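Local atomic coordinates of exopolyphosphatase (Aquifex aeolicus, PDB entry 1T6C), a protein that probably hydrolyses phosphoanhydride bonds of inorganic polyphosphate and guanosine pentaphosphate, as a calcium-binding member of the Ppx/GppA phosphatase family with an actin-like fold. Residues G34-I39 with V130-K135; T46-K51 with G56-D61; E72-I77 with R108-V113; G242-W247 with I280-L285; E257-R262 with V273-I278. All coordinates share one frame; numbering follows the deposited sequence. Where two conformers were deposited one is given.

Contact 1: G34-I39 with V130-K135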
# COMPACT_ATOMS: atom_id res chain seq x y z
N GLY A 34 12.48 -16.11 -15.00
CA GLY A 34 11.13 -15.79 -14.54
C GLY A 34 10.99 -15.46 -13.06
O GLY A 34 9.90 -15.10 -12.61
N LYS A 35 12.07 -15.58 -12.29
CA LYS A 35 12.04 -15.29 -10.87
C LYS A 35 12.54 -13.86 -10.59
O LYS A 35 13.66 -13.50 -10.92
CB LYS A 35 12.90 -16.31 -10.12
CG LYS A 35 12.48 -16.62 -8.69
CD LYS A 35 11.09 -17.34 -8.57
CE LYS A 35 10.78 -18.38 -9.68
NZ LYS A 35 10.04 -17.78 -10.85
N LEU A 36 11.68 -13.06 -9.95
CA LEU A 36 12.02 -11.72 -9.48
C LEU A 36 12.57 -11.77 -8.06
O LEU A 36 11.91 -12.31 -7.16
CB LEU A 36 10.76 -10.86 -9.44
CG LEU A 36 10.42 -9.86 -10.51
CD1 LEU A 36 9.12 -9.17 -10.07
CD2 LEU A 36 11.49 -8.84 -10.75
N SER A 37 13.76 -11.22 -7.84
CA SER A 37 14.31 -11.08 -6.51
C SER A 37 14.71 -9.63 -6.31
O SER A 37 15.33 -9.05 -7.21
CB SER A 37 15.57 -11.94 -6.36
OG SER A 37 15.31 -13.30 -6.69
N ILE A 38 14.37 -9.07 -5.15
CA ILE A 38 14.70 -7.69 -4.84
C ILE A 38 16.14 -7.64 -4.37
O ILE A 38 16.52 -8.37 -3.46
CB ILE A 38 13.78 -7.17 -3.69
CG1 ILE A 38 12.29 -7.49 -3.96
CG2 ILE A 38 14.00 -5.69 -3.48
CD1 ILE A 38 11.81 -7.15 -5.34
N ILE A 39 16.94 -6.77 -4.98
CA ILE A 39 18.36 -6.65 -4.67
C ILE A 39 18.78 -5.31 -4.07
O ILE A 39 19.87 -5.18 -3.53
CB ILE A 39 19.20 -6.98 -5.92
CG1 ILE A 39 18.93 -6.00 -7.06
CG2 ILE A 39 18.90 -8.43 -6.36
CD1 ILE A 39 19.90 -6.10 -8.18
N VAL A 130 0.46 -9.44 -6.62
CA VAL A 130 -0.18 -10.56 -5.97
C VAL A 130 -0.26 -11.73 -6.95
O VAL A 130 -0.03 -12.88 -6.58
CB VAL A 130 -1.57 -10.16 -5.47
CG1 VAL A 130 -2.35 -11.36 -5.06
CG2 VAL A 130 -1.44 -9.19 -4.32
N ALA A 131 -0.60 -11.42 -8.18
CA ALA A 131 -0.68 -12.44 -9.21
C ALA A 131 0.63 -13.20 -9.33
O ALA A 131 0.64 -14.42 -9.41
CB ALA A 131 -1.14 -11.87 -10.54
N TYR A 132 1.74 -12.48 -9.31
CA TYR A 132 3.05 -13.08 -9.38
C TYR A 132 3.45 -13.77 -8.08
O TYR A 132 3.88 -14.93 -8.08
CB TYR A 132 4.09 -12.02 -9.75
CG TYR A 132 5.47 -12.59 -9.65
CD1 TYR A 132 5.96 -13.40 -10.66
CD2 TYR A 132 6.27 -12.37 -8.53
CE1 TYR A 132 7.20 -13.96 -10.56
CE2 TYR A 132 7.53 -12.95 -8.42
CZ TYR A 132 7.96 -13.76 -9.44
OH TYR A 132 9.19 -14.36 -9.40
N SER A 133 3.32 -13.07 -6.96
CA SER A 133 3.91 -13.53 -5.71
C SER A 133 3.10 -14.50 -4.89
O SER A 133 3.65 -15.13 -3.97
CB SER A 133 4.27 -12.33 -4.82
OG SER A 133 3.12 -11.71 -4.31
N LEU A 134 1.81 -14.64 -5.21
CA LEU A 134 0.92 -15.56 -4.50
C LEU A 134 0.14 -16.50 -5.41
O LEU A 134 -0.30 -17.56 -4.95
CB LEU A 134 -0.08 -14.80 -3.62
CG LEU A 134 0.51 -14.17 -2.34
CD1 LEU A 134 -0.56 -13.30 -1.69
CD2 LEU A 134 1.02 -15.24 -1.38
N LYS A 135 -0.07 -16.09 -6.65
CA LYS A 135 -0.84 -16.88 -7.64
C LYS A 135 -2.17 -17.37 -7.05
O LYS A 135 -2.47 -18.56 -7.08
CB LYS A 135 0.03 -18.04 -8.20
CG LYS A 135 1.30 -17.52 -8.90
CD LYS A 135 2.30 -18.59 -9.40
CE LYS A 135 3.78 -18.10 -9.23
NZ LYS A 135 4.20 -16.85 -10.00
O HOH W 1 6.62 -17.79 -10.87
O HOH W 2 10.45 -14.50 -6.63
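Tyr132 points its phenol from the last turn of helix 119-133 at the first residues of strand 35-45. Its CG lies anti to the backbone N, chi1 173°, and this aims the ring at the strand. Leu36 N donates to Tyr132 OH at 2.9 Å, and the bond is nearly straight, with 168° at the hydrogen. The N-H comes in obliquely to the ring. Gly34 O sits near the ring plane, at its edge, 3.6 Å from Tyr132 CE1. Leu36 adds an apolar touch, its CB 4.0 Å from Tyr132 CE2. The Lys35 chain crosses the tyrosine at about a right angle. Its CD passes 3.6 Å from Tyr132 OH, and its bends carry NZ back to a weak bond with Gly34 O.

In this actin-like fold the strand is an outermost strand of the five-stranded sheet. The contact therefore joins that sheet's edge to the end of helix 119-133. Val306 of helix 300-313 packs against both Leu36 and Tyr132.

Two waters extend the polar links. One donates to Leu36 O and also bonds Tyr132 OH, at 3.0 Å. The other accepts from Lys135 NZ and, weakly, from Lys35 NZ, and so lies between two like charges. Lys135 NZ also donates in the carbonyl plane to Tyr132 O, on a lone pair, at 2.7 Å.

Contact 2: T46-K51 with G56-D61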
# COMPACT_ATOMS: atom_id res chain seq x y z
N THR A 46 10.67 12.80 2.38
CA THR A 46 10.78 14.18 1.93
C THR A 46 9.53 15.04 2.17
O THR A 46 9.55 16.21 1.87
CB THR A 46 11.16 14.28 0.44
OG1 THR A 46 10.09 13.80 -0.38
CG2 THR A 46 12.39 13.41 0.12
N SER A 47 8.47 14.44 2.66
CA SER A 47 7.26 15.13 3.07
C SER A 47 6.75 16.10 2.01
O SER A 47 6.49 17.27 2.30
CB SER A 47 7.48 15.85 4.41
OG SER A 47 8.02 14.94 5.36
N LEU A 48 6.58 15.61 0.78
CA LEU A 48 6.06 16.46 -0.30
C LEU A 48 4.65 17.00 -0.04
O LEU A 48 4.27 18.02 -0.60
CB LEU A 48 6.05 15.71 -1.64
CG LEU A 48 7.23 15.89 -2.57
CD1 LEU A 48 6.98 14.99 -3.80
CD2 LEU A 48 7.48 17.32 -3.05
N GLY A 49 3.87 16.31 0.76
CA GLY A 49 2.53 16.75 1.10
C GLY A 49 2.48 17.91 2.08
O GLY A 49 1.39 18.38 2.41
N THR A 50 3.64 18.37 2.55
CA THR A 50 3.69 19.45 3.53
C THR A 50 2.97 20.68 3.01
O THR A 50 3.33 21.24 1.97
CB THR A 50 5.14 19.82 3.87
OG1 THR A 50 5.80 18.67 4.41
CG2 THR A 50 5.19 20.84 5.02
N LYS A 51 1.94 21.08 3.75
CA LYS A 51 1.21 22.33 3.51
C LYS A 51 0.44 22.37 2.18
O LYS A 51 0.05 23.43 1.72
CB LYS A 51 2.15 23.53 3.67
CG LYS A 51 2.39 23.93 5.13
CD LYS A 51 3.59 24.87 5.29
CE LYS A 51 3.47 26.15 4.43
NZ LYS A 51 2.19 26.92 4.63
N GLY A 56 -2.44 24.75 -1.25
CA GLY A 56 -2.64 24.20 -2.57
C GLY A 56 -1.37 23.91 -3.37
O GLY A 56 -1.49 23.56 -4.53
N ARG A 57 -0.19 24.05 -2.78
CA ARG A 57 1.09 23.93 -3.50
C ARG A 57 2.10 23.02 -2.79
O ARG A 57 2.08 22.88 -1.56
CB ARG A 57 1.74 25.30 -3.67
CG ARG A 57 1.00 26.24 -4.60
CD ARG A 57 1.56 27.66 -4.64
NE ARG A 57 2.88 27.75 -5.26
CZ ARG A 57 3.12 27.62 -6.57
NH1 ARG A 57 2.13 27.41 -7.44
NH2 ARG A 57 4.37 27.72 -7.02
N LEU A 58 2.99 22.41 -3.58
CA LEU A 58 4.18 21.75 -3.05
C LEU A 58 5.14 22.82 -2.63
O LEU A 58 5.34 23.79 -3.35
CB LEU A 58 4.87 20.90 -4.13
CG LEU A 58 4.03 19.83 -4.83
CD1 LEU A 58 4.88 19.11 -5.87
CD2 LEU A 58 3.42 18.86 -3.88
N GLN A 59 5.74 22.66 -1.47
CA GLN A 59 6.68 23.64 -0.97
C GLN A 59 8.03 23.47 -1.62
O GLN A 59 8.49 22.34 -1.88
CB GLN A 59 6.79 23.56 0.55
CG GLN A 59 5.48 23.84 1.29
CD GLN A 59 4.85 25.17 0.88
OE1 GLN A 59 3.84 25.20 0.15
NE2 GLN A 59 5.45 26.28 1.33
N GLU A 60 8.69 24.58 -1.89
CA GLU A 60 9.93 24.56 -2.64
C GLU A 60 11.02 23.75 -1.98
O GLU A 60 11.75 23.06 -2.67
CB GLU A 60 10.44 25.98 -2.91
CG GLU A 60 9.58 26.77 -3.90
CD GLU A 60 9.50 26.12 -5.27
OE1 GLU A 60 10.41 25.36 -5.65
OE2 GLU A 60 8.52 26.39 -5.98
N ASP A 61 11.14 23.83 -0.65
CA ASP A 61 12.21 23.09 0.02
C ASP A 61 11.99 21.57 -0.07
O ASP A 61 12.96 20.81 -0.13
CB ASP A 61 12.41 23.56 1.46
CG ASP A 61 11.24 23.25 2.35
OD1 ASP A 61 10.09 23.48 1.94
OD2 ASP A 61 11.37 22.77 3.50
O HOH W 3 4.98 20.38 0.19
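The backbones of Leu48-Lys51 and Gly56-Gln59 run 122° apart, with Leu48 CA 6.3 Å from Leu58 CA. Leu58 meets Leu48 with both methyls: CD2 rests 3.5 Å from Leu48 O, and CD1 lies 4.2 Å from Leu48 CD2. Phe102 of helix 99-109 packs on both leucines. Gln59 brings its CG to 3.4 Å from Thr50 O. The chain then bends at chi2 (-53°), and the amide end lies beside Lys51, whose side chain crosses it at a slant. Lys51 CE is 3.9 Å from Gln59 CD.

One water bridges the two segments. It donates to Leu48 O and to Thr50 O and accepts from Gln59 N, the last at 2.9 Å. Three backbone groups are thus tied without touching directly. Thr50 also closes its own turn: OG1 donates to Ser47 O at 2.6 Å, and Thr50 N donates to the same oxygen.

Residues Ser47 to Thr50 form a type I beta turn after strand 35-45. Lys51 is the N-cap of the short helix 52-55, and Gln59 is the N-cap of helix 60-79. The contact brings together the chain before and after helix 52-55, in the connection from strand 35-45 to helix 60-79 of the actin-like fold.

Contact 3: E72-I77 with R108-V113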
# COMPACT_ATOMS: atom_id res chain seq x y z
N GLU A 72 20.02 10.89 -6.65
CA GLU A 72 20.75 9.82 -6.00
C GLU A 72 20.22 8.47 -6.45
O GLU A 72 20.99 7.58 -6.76
CB GLU A 72 20.66 9.98 -4.49
CG GLU A 72 21.44 11.20 -4.05
CD GLU A 72 21.11 11.71 -2.66
OE1 GLU A 72 20.38 11.00 -1.91
OE2 GLU A 72 21.62 12.82 -2.31
N TYR A 73 18.90 8.36 -6.61
CA TYR A 73 18.31 7.11 -7.11
C TYR A 73 18.71 6.87 -8.55
O TYR A 73 19.02 5.76 -8.92
CB TYR A 73 16.80 7.13 -6.98
CG TYR A 73 16.26 7.05 -5.56
CD1 TYR A 73 17.11 6.84 -4.46
CD2 TYR A 73 14.91 7.11 -5.33
CE1 TYR A 73 16.60 6.79 -3.17
CE2 TYR A 73 14.39 7.01 -4.09
CZ TYR A 73 15.24 6.84 -2.99
OH TYR A 73 14.70 6.75 -1.76
N LYS A 74 18.74 7.91 -9.37
CA LYS A 74 19.14 7.73 -10.76
C LYS A 74 20.61 7.27 -10.87
O LYS A 74 20.95 6.46 -11.73
CB LYS A 74 18.92 9.05 -11.53
CG LYS A 74 19.22 9.01 -13.04
CD LYS A 74 18.46 7.91 -13.79
CE LYS A 74 18.54 8.10 -15.32
NZ LYS A 74 19.95 8.26 -15.83
N LYS A 75 21.47 7.73 -9.98
CA LYS A 75 22.89 7.34 -9.96
C LYS A 75 23.00 5.84 -9.67
O LYS A 75 23.82 5.15 -10.29
CB LYS A 75 23.66 8.14 -8.90
CG LYS A 75 24.04 9.52 -9.35
CD LYS A 75 24.80 10.25 -8.23
CE LYS A 75 25.07 11.70 -8.61
NZ LYS A 75 25.43 12.55 -7.43
N LEU A 76 22.18 5.34 -8.75
CA LEU A 76 22.13 3.92 -8.43
C LEU A 76 21.61 3.12 -9.62
O LEU A 76 22.18 2.09 -9.97
CB LEU A 76 21.27 3.64 -7.21
CG LEU A 76 21.81 4.19 -5.89
CD1 LEU A 76 20.76 4.11 -4.80
CD2 LEU A 76 23.08 3.46 -5.48
N ILE A 77 20.56 3.61 -10.27
CA ILE A 77 20.01 2.91 -11.45
C ILE A 77 21.08 2.78 -12.53
O ILE A 77 21.24 1.74 -13.16
CB ILE A 77 18.78 3.72 -11.93
CG1 ILE A 77 17.60 3.43 -10.98
CG2 ILE A 77 18.49 3.52 -13.40
CD1 ILE A 77 16.49 4.37 -11.16
N ARG A 108 13.88 17.34 -16.64
CA ARG A 108 15.01 18.12 -17.14
C ARG A 108 16.26 17.89 -16.30
O ARG A 108 17.36 17.82 -16.84
CB ARG A 108 14.67 19.63 -17.13
CG ARG A 108 13.46 20.04 -17.96
CD ARG A 108 13.69 20.16 -19.44
NE ARG A 108 13.86 18.89 -20.14
CZ ARG A 108 12.86 18.10 -20.52
NH1 ARG A 108 11.60 18.41 -20.26
NH2 ARG A 108 13.13 16.99 -21.16
N GLU A 109 16.10 17.78 -14.99
CA GLU A 109 17.22 17.79 -14.04
C GLU A 109 17.67 16.40 -13.58
O GLU A 109 18.81 16.22 -13.17
CB GLU A 109 16.88 18.66 -12.84
CG GLU A 109 16.68 20.11 -13.23
CD GLU A 109 16.10 20.97 -12.13
OE1 GLU A 109 16.46 20.71 -10.97
OE2 GLU A 109 15.28 21.87 -12.43
N VAL A 110 16.76 15.42 -13.66
CA VAL A 110 17.05 14.03 -13.28
C VAL A 110 17.09 13.09 -14.49
O VAL A 110 17.77 12.07 -14.49
CB VAL A 110 16.03 13.51 -12.21
CG1 VAL A 110 16.44 12.14 -11.74
CG2 VAL A 110 15.90 14.49 -11.04
N GLY A 111 16.34 13.40 -15.55
CA GLY A 111 16.33 12.56 -16.72
C GLY A 111 15.33 11.45 -16.66
O GLY A 111 15.43 10.47 -17.40
N LEU A 112 14.30 11.66 -15.84
CA LEU A 112 13.31 10.63 -15.51
C LEU A 112 11.91 11.20 -15.73
O LEU A 112 11.63 12.32 -15.29
CB LEU A 112 13.45 10.20 -14.05
CG LEU A 112 13.79 8.75 -13.68
CD1 LEU A 112 14.53 7.98 -14.73
CD2 LEU A 112 14.56 8.79 -12.36
N VAL A 113 11.05 10.45 -16.39
CA VAL A 113 9.61 10.72 -16.40
C VAL A 113 8.95 10.05 -15.19
O VAL A 113 9.18 8.88 -14.95
CB VAL A 113 8.93 10.23 -17.71
CG1 VAL A 113 7.45 10.43 -17.66
CG2 VAL A 113 9.50 11.01 -18.89
O HOH W 4 20.09 10.82 -15.73
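Lys74 has its CG anti to the backbone N, chi1 -177°, and this sends the chain off helix 60-79 toward Val110 and Leu112. Bends at chi2 (55°) and chi4 (52°) then fold it along the other segment. Val110 also has CG1 anti to its N, and that methyl meets Lys74 CB at 4.0 Å. Further out, Lys74 CG passes 3.7 Å from Val110 O. Lys74 CD reaches Leu112 CD1 at 4.0 Å, at a slant. Leu112 has two conformers and this touch belongs to one, so it is less certain.

Gly111 follows the end of helix 99-109 with positive phi, which suits glycine. The chain turns here and leads on to strand 114-116, an outermost strand of the five-stranded sheet in this half of the actin-like fold. The contact thus joins helix 60-79 to that turn. Leu70 and Lys71 of the same helix also touch Val110, and Ile17 of strand 12-19 touches Leu112.

Lys74 NZ forms a salt bridge with Asp78 and donates to a water at 2.6 Å. That water donates in turn to Val110 O at 2.9 Å. The lysine therefore divides its roles: the stem packs, while the charge is probably balanced by Asp78, one turn on in its own helix, and reaches the other segment through water.

Contact 4: G242-W247 with I280-L285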
# COMPACT_ATOMS: atom_id res chain seq x y z
N GLY A 242 -12.21 -14.82 12.47
CA GLY A 242 -12.04 -14.96 13.91
C GLY A 242 -10.74 -14.39 14.46
O GLY A 242 -10.75 -13.77 15.52
N GLN A 243 -9.64 -14.60 13.75
CA GLN A 243 -8.34 -14.08 14.17
C GLN A 243 -8.33 -12.54 14.11
O GLN A 243 -7.87 -11.86 15.05
CB GLN A 243 -7.23 -14.63 13.29
CG GLN A 243 -6.81 -16.07 13.64
CD GLN A 243 -5.90 -16.71 12.57
OE1 GLN A 243 -6.10 -16.54 11.39
NE2 GLN A 243 -4.86 -17.43 13.00
N ILE A 244 -8.89 -12.00 13.03
CA ILE A 244 -8.92 -10.55 12.84
C ILE A 244 -9.85 -9.94 13.88
O ILE A 244 -9.55 -8.91 14.46
CB ILE A 244 -9.32 -10.19 11.40
CG1 ILE A 244 -8.26 -10.72 10.42
CG2 ILE A 244 -9.44 -8.67 11.24
CD1 ILE A 244 -8.62 -10.52 8.98
N LYS A 245 -11.00 -10.57 14.15
CA LYS A 245 -11.93 -10.06 15.17
C LYS A 245 -11.26 -9.98 16.54
O LYS A 245 -11.39 -8.98 17.27
CB LYS A 245 -13.20 -10.93 15.26
CG LYS A 245 -14.24 -10.35 16.21
CD LYS A 245 -15.41 -11.25 16.48
CE LYS A 245 -16.35 -10.65 17.53
NZ LYS A 245 -15.76 -10.63 18.90
N LYS A 246 -10.52 -11.01 16.91
CA LYS A 246 -9.86 -11.02 18.21
C LYS A 246 -8.82 -9.90 18.33
O LYS A 246 -8.73 -9.26 19.38
CB LYS A 246 -9.30 -12.39 18.52
CG LYS A 246 -10.41 -13.32 18.96
CD LYS A 246 -9.96 -14.77 18.96
CE LYS A 246 -10.04 -15.41 20.33
NZ LYS A 246 -9.43 -16.78 20.28
N TRP A 247 -8.10 -9.61 17.24
CA TRP A 247 -7.16 -8.47 17.25
C TRP A 247 -7.86 -7.12 17.32
O TRP A 247 -7.38 -6.18 17.98
CB TRP A 247 -6.18 -8.53 16.06
CG TRP A 247 -5.13 -9.54 16.28
CD1 TRP A 247 -5.02 -10.77 15.71
CD2 TRP A 247 -4.08 -9.46 17.25
NE1 TRP A 247 -3.95 -11.45 16.25
CE2 TRP A 247 -3.35 -10.66 17.19
CE3 TRP A 247 -3.66 -8.46 18.15
CZ2 TRP A 247 -2.27 -10.90 18.00
CZ3 TRP A 247 -2.57 -8.71 18.93
CH2 TRP A 247 -1.89 -9.91 18.86
N ILE A 280 -11.49 -2.27 8.70
CA ILE A 280 -11.74 -2.35 7.29
C ILE A 280 -11.66 -3.80 6.85
O ILE A 280 -12.51 -4.27 6.11
CB ILE A 280 -10.74 -1.48 6.46
CG1 ILE A 280 -11.03 -0.00 6.66
CG2 ILE A 280 -10.81 -1.89 4.96
CD1 ILE A 280 -9.97 0.89 6.03
N PHE A 281 -10.63 -4.50 7.26
CA PHE A 281 -10.47 -5.91 6.84
C PHE A 281 -11.51 -6.79 7.48
O PHE A 281 -12.00 -7.72 6.83
CB PHE A 281 -9.08 -6.41 7.16
CG PHE A 281 -8.04 -5.85 6.23
CD1 PHE A 281 -7.28 -4.75 6.60
CD2 PHE A 281 -7.88 -6.37 4.97
CE1 PHE A 281 -6.37 -4.21 5.71
CE2 PHE A 281 -6.98 -5.81 4.07
CZ PHE A 281 -6.23 -4.77 4.45
N LEU A 282 -11.87 -6.53 8.73
CA LEU A 282 -12.87 -7.37 9.44
C LEU A 282 -14.22 -7.23 8.73
O LEU A 282 -14.87 -8.23 8.37
CB LEU A 282 -12.94 -6.93 10.92
CG LEU A 282 -13.87 -7.78 11.78
CD1 LEU A 282 -13.27 -9.18 11.96
CD2 LEU A 282 -14.07 -7.03 13.10
N LYS A 283 -14.66 -5.98 8.52
CA LYS A 283 -15.92 -5.73 7.83
C LYS A 283 -15.89 -6.24 6.38
O LYS A 283 -16.90 -6.73 5.87
CB LYS A 283 -16.35 -4.25 7.94
CG LYS A 283 -17.70 -3.91 7.32
CD LYS A 283 -18.91 -4.64 7.94
CE LYS A 283 -19.22 -4.16 9.35
NZ LYS A 283 -20.57 -4.74 9.80
N THR A 284 -14.74 -6.19 5.72
CA THR A 284 -14.61 -6.69 4.36
C THR A 284 -14.94 -8.19 4.34
O THR A 284 -15.73 -8.65 3.51
CB THR A 284 -13.19 -6.46 3.82
OG1 THR A 284 -13.01 -5.05 3.56
CG2 THR A 284 -12.99 -7.14 2.49
N LEU A 285 -14.33 -8.95 5.23
CA LEU A 285 -14.61 -10.39 5.29
C LEU A 285 -16.10 -10.67 5.58
O LEU A 285 -16.70 -11.55 4.94
CB LEU A 285 -13.73 -11.09 6.31
CG LEU A 285 -12.27 -11.23 5.88
CD1 LEU A 285 -11.50 -11.98 6.95
CD2 LEU A 285 -12.11 -11.92 4.56
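Ile244 of helix 241-251 packs against Leu282 and Leu285 of helix 274-288. With chi1 at -63°, its CG1 is anti to the carbonyl carbon and its CG2 anti to the backbone N. Ile244 CG2 lies 3.9 Å from Leu282 CB. These two side chains slide past each other in opposite directions. The other branch extends along CG1, and Ile244 CD1 reaches Leu285 CD1 at 3.8 Å. Here the side chains cross at about a right angle. The isoleucine thus sends a separate branch to each leucine.

The segments lie in the half of the actin-like fold that contains the six-stranded sheet. Their local axes approach to 9.5 Å and cross at -144°, so the two segments run roughly antiparallel. Leu219 of helix 214-223 also packs on Ile244, and Tyr241 touches both leucines.

The two leucines differ in their first torsion. Leu285 has CG anti to its carbonyl carbon, whereas Leu282 has CG anti to its N, chi1 -177°. The latter places Leu282 CD1 against the backbone of the first helix, 3.4 Å from Lys245 N. The same methyl lies 3.7 Å from Lys245 CB. Beyond that, Lys245 runs away from the contact, bending at chi4, and its NZ pairs with Asp249 in a salt bridge.

Contact 5: E257-R262 with V273-I278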
# COMPACT_ATOMS: atom_id res chain seq x y z
N GLU A 257 -1.21 5.19 22.77
CA GLU A 257 0.16 5.34 23.25
C GLU A 257 0.74 4.08 23.87
O GLU A 257 1.96 3.94 23.95
CB GLU A 257 0.27 6.49 24.25
CG GLU A 257 -0.39 7.79 23.83
CD GLU A 257 -1.77 8.00 24.45
OE1 GLU A 257 -2.54 7.02 24.56
OE2 GLU A 257 -2.07 9.16 24.84
N GLU A 258 -0.12 3.13 24.25
CA GLU A 258 0.28 1.86 24.85
C GLU A 258 0.43 0.76 23.82
O GLU A 258 1.05 -0.25 24.08
CB GLU A 258 -0.78 1.50 25.91
CG GLU A 258 -0.62 0.17 26.60
CD GLU A 258 0.60 0.05 27.49
OE1 GLU A 258 1.25 1.09 27.82
OE2 GLU A 258 0.90 -1.12 27.85
N ARG A 259 -0.14 0.95 22.62
CA ARG A 259 -0.22 -0.14 21.67
C ARG A 259 1.17 -0.64 21.24
O ARG A 259 1.36 -1.85 21.18
CB ARG A 259 -1.06 0.25 20.45
CG ARG A 259 -2.51 0.38 20.78
CD ARG A 259 -3.35 0.85 19.62
NE ARG A 259 -4.74 1.00 20.04
CZ ARG A 259 -5.66 1.68 19.36
NH1 ARG A 259 -5.35 2.22 18.19
NH2 ARG A 259 -6.91 1.76 19.82
N SER A 260 2.09 0.26 20.92
CA SER A 260 3.42 -0.17 20.45
C SER A 260 4.26 -0.66 21.61
O SER A 260 5.27 -1.35 21.41
CB SER A 260 4.17 0.98 19.76
OG SER A 260 3.46 1.52 18.67
N LYS A 261 3.90 -0.27 22.82
CA LYS A 261 4.59 -0.79 23.99
C LYS A 261 4.20 -2.24 24.25
O LYS A 261 5.04 -3.06 24.57
CB LYS A 261 4.25 0.04 25.22
CG LYS A 261 4.68 1.49 25.10
CD LYS A 261 4.26 2.25 26.35
CE LYS A 261 4.84 3.65 26.44
NZ LYS A 261 4.09 4.40 27.50
N ARG A 262 2.92 -2.53 24.14
CA ARG A 262 2.39 -3.89 24.37
C ARG A 262 2.71 -4.85 23.24
O ARG A 262 2.99 -6.02 23.48
CB ARG A 262 0.88 -3.83 24.61
CG ARG A 262 0.18 -5.14 24.85
CD ARG A 262 0.65 -5.95 26.07
NE ARG A 262 0.01 -7.26 26.09
CZ ARG A 262 0.38 -8.31 25.39
NH1 ARG A 262 1.41 -8.23 24.56
NH2 ARG A 262 -0.29 -9.45 25.47
N VAL A 273 -4.01 4.78 14.36
CA VAL A 273 -4.86 4.37 13.23
C VAL A 273 -5.01 2.88 12.96
O VAL A 273 -5.88 2.51 12.17
CB VAL A 273 -4.44 5.06 11.91
CG1 VAL A 273 -4.44 6.57 12.08
CG2 VAL A 273 -3.08 4.54 11.45
N ILE A 274 -4.21 2.02 13.60
CA ILE A 274 -4.25 0.59 13.28
C ILE A 274 -5.62 0.01 13.55
O ILE A 274 -6.04 -0.86 12.79
CB ILE A 274 -3.13 -0.21 14.00
CG1 ILE A 274 -3.03 -1.60 13.35
CG2 ILE A 274 -3.33 -0.24 15.51
CD1 ILE A 274 -1.86 -2.38 13.87
N LEU A 275 -6.36 0.50 14.55
CA LEU A 275 -7.67 -0.11 14.85
C LEU A 275 -8.64 0.05 13.66
O LEU A 275 -9.32 -0.89 13.24
CB LEU A 275 -8.26 0.51 16.13
CG LEU A 275 -9.59 -0.10 16.57
CD1 LEU A 275 -9.41 -1.57 17.00
CD2 LEU A 275 -10.22 0.74 17.69
N ALA A 276 -8.69 1.23 13.08
CA ALA A 276 -9.50 1.52 11.90
C ALA A 276 -9.11 0.64 10.76
O ALA A 276 -9.97 0.13 10.03
CB ALA A 276 -9.40 3.02 11.49
N GLY A 277 -7.80 0.44 10.56
CA GLY A 277 -7.33 -0.45 9.53
C GLY A 277 -7.83 -1.86 9.73
O GLY A 277 -8.27 -2.50 8.80
N ILE A 278 -7.71 -2.36 10.96
CA ILE A 278 -8.16 -3.72 11.24
C ILE A 278 -9.64 -3.83 10.94
O ILE A 278 -10.09 -4.82 10.36
CB ILE A 278 -7.87 -4.10 12.69
CG1 ILE A 278 -6.37 -4.14 12.96
CG2 ILE A 278 -8.44 -5.48 13.00
CD1 ILE A 278 -6.05 -4.19 14.44
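The guanidinium of Arg259 is the flat group here, and it meets Leu275 and Ile274 at an oblique angle. Leu275 CB lies 4.0 Å from Arg259 NH1 and 4.1 Å from Arg259 NH2. Leu275 CD2 is also 4.1 Å from Arg259 NH2, so the leucine spans both terminal nitrogens. Ile274 adds its CG2 at 4.2 Å from Arg259 NH1. The Arg259 and Leu275 side chains cross at about a right angle.

Arg259 reaches this far because its chain is extended from CG to NE, with chi2 176° and chi3 -178°. Its CG is anti to the carbonyl carbon. Between the two segments the contact is van der Waals only. The polar needs of the buried guanidinium are met by backbone carbonyls outside the two segments. Arg259 NH1 donates to Ala271 O, and Arg259 NE donates to Ile254 O. A weak bond also runs from Arg259 NH2 to Phe251 O. The carbonyl oxygens probably offset its positive charge, and the bonds limit its rotation.

The contact lies in the half of the actin-like fold that holds the six-stranded sheet. The arginine comes from the short helix 256-262 and touches the first turn of helix 274-288. It ties the loop after helix 241-251, through Ile254, to the connection before helix 274-288, through Ala271. Phe248 and Phe251 of helix 241-251 pack on Leu275. Helix 214-223 lies against Ile274 through Thr215 and Thr218.

Contacts 2 and 3 fall within the chain between the segments of contact 1. Contacts 4 and 5 come later, with contact 5 lying between the segments of contact 4. Contacts 2 and 3 share helix 60-79, centres about 20 Å apart, in the half with the five-stranded sheet. Contacts 4 and 5 share helix 274-288, centres about 15 Å apart, in the half with the six-stranded sheet. They touch where Ile244 CG2 meets Ile278 CG2 at 3.8 Å. Contacts 3 and 4 are about 42 Å apart between centres. Contact 1 ties the edge of the first sheet to helix 119-133, which also touches strand 292-296 of the second, so it lies where the two halves meet.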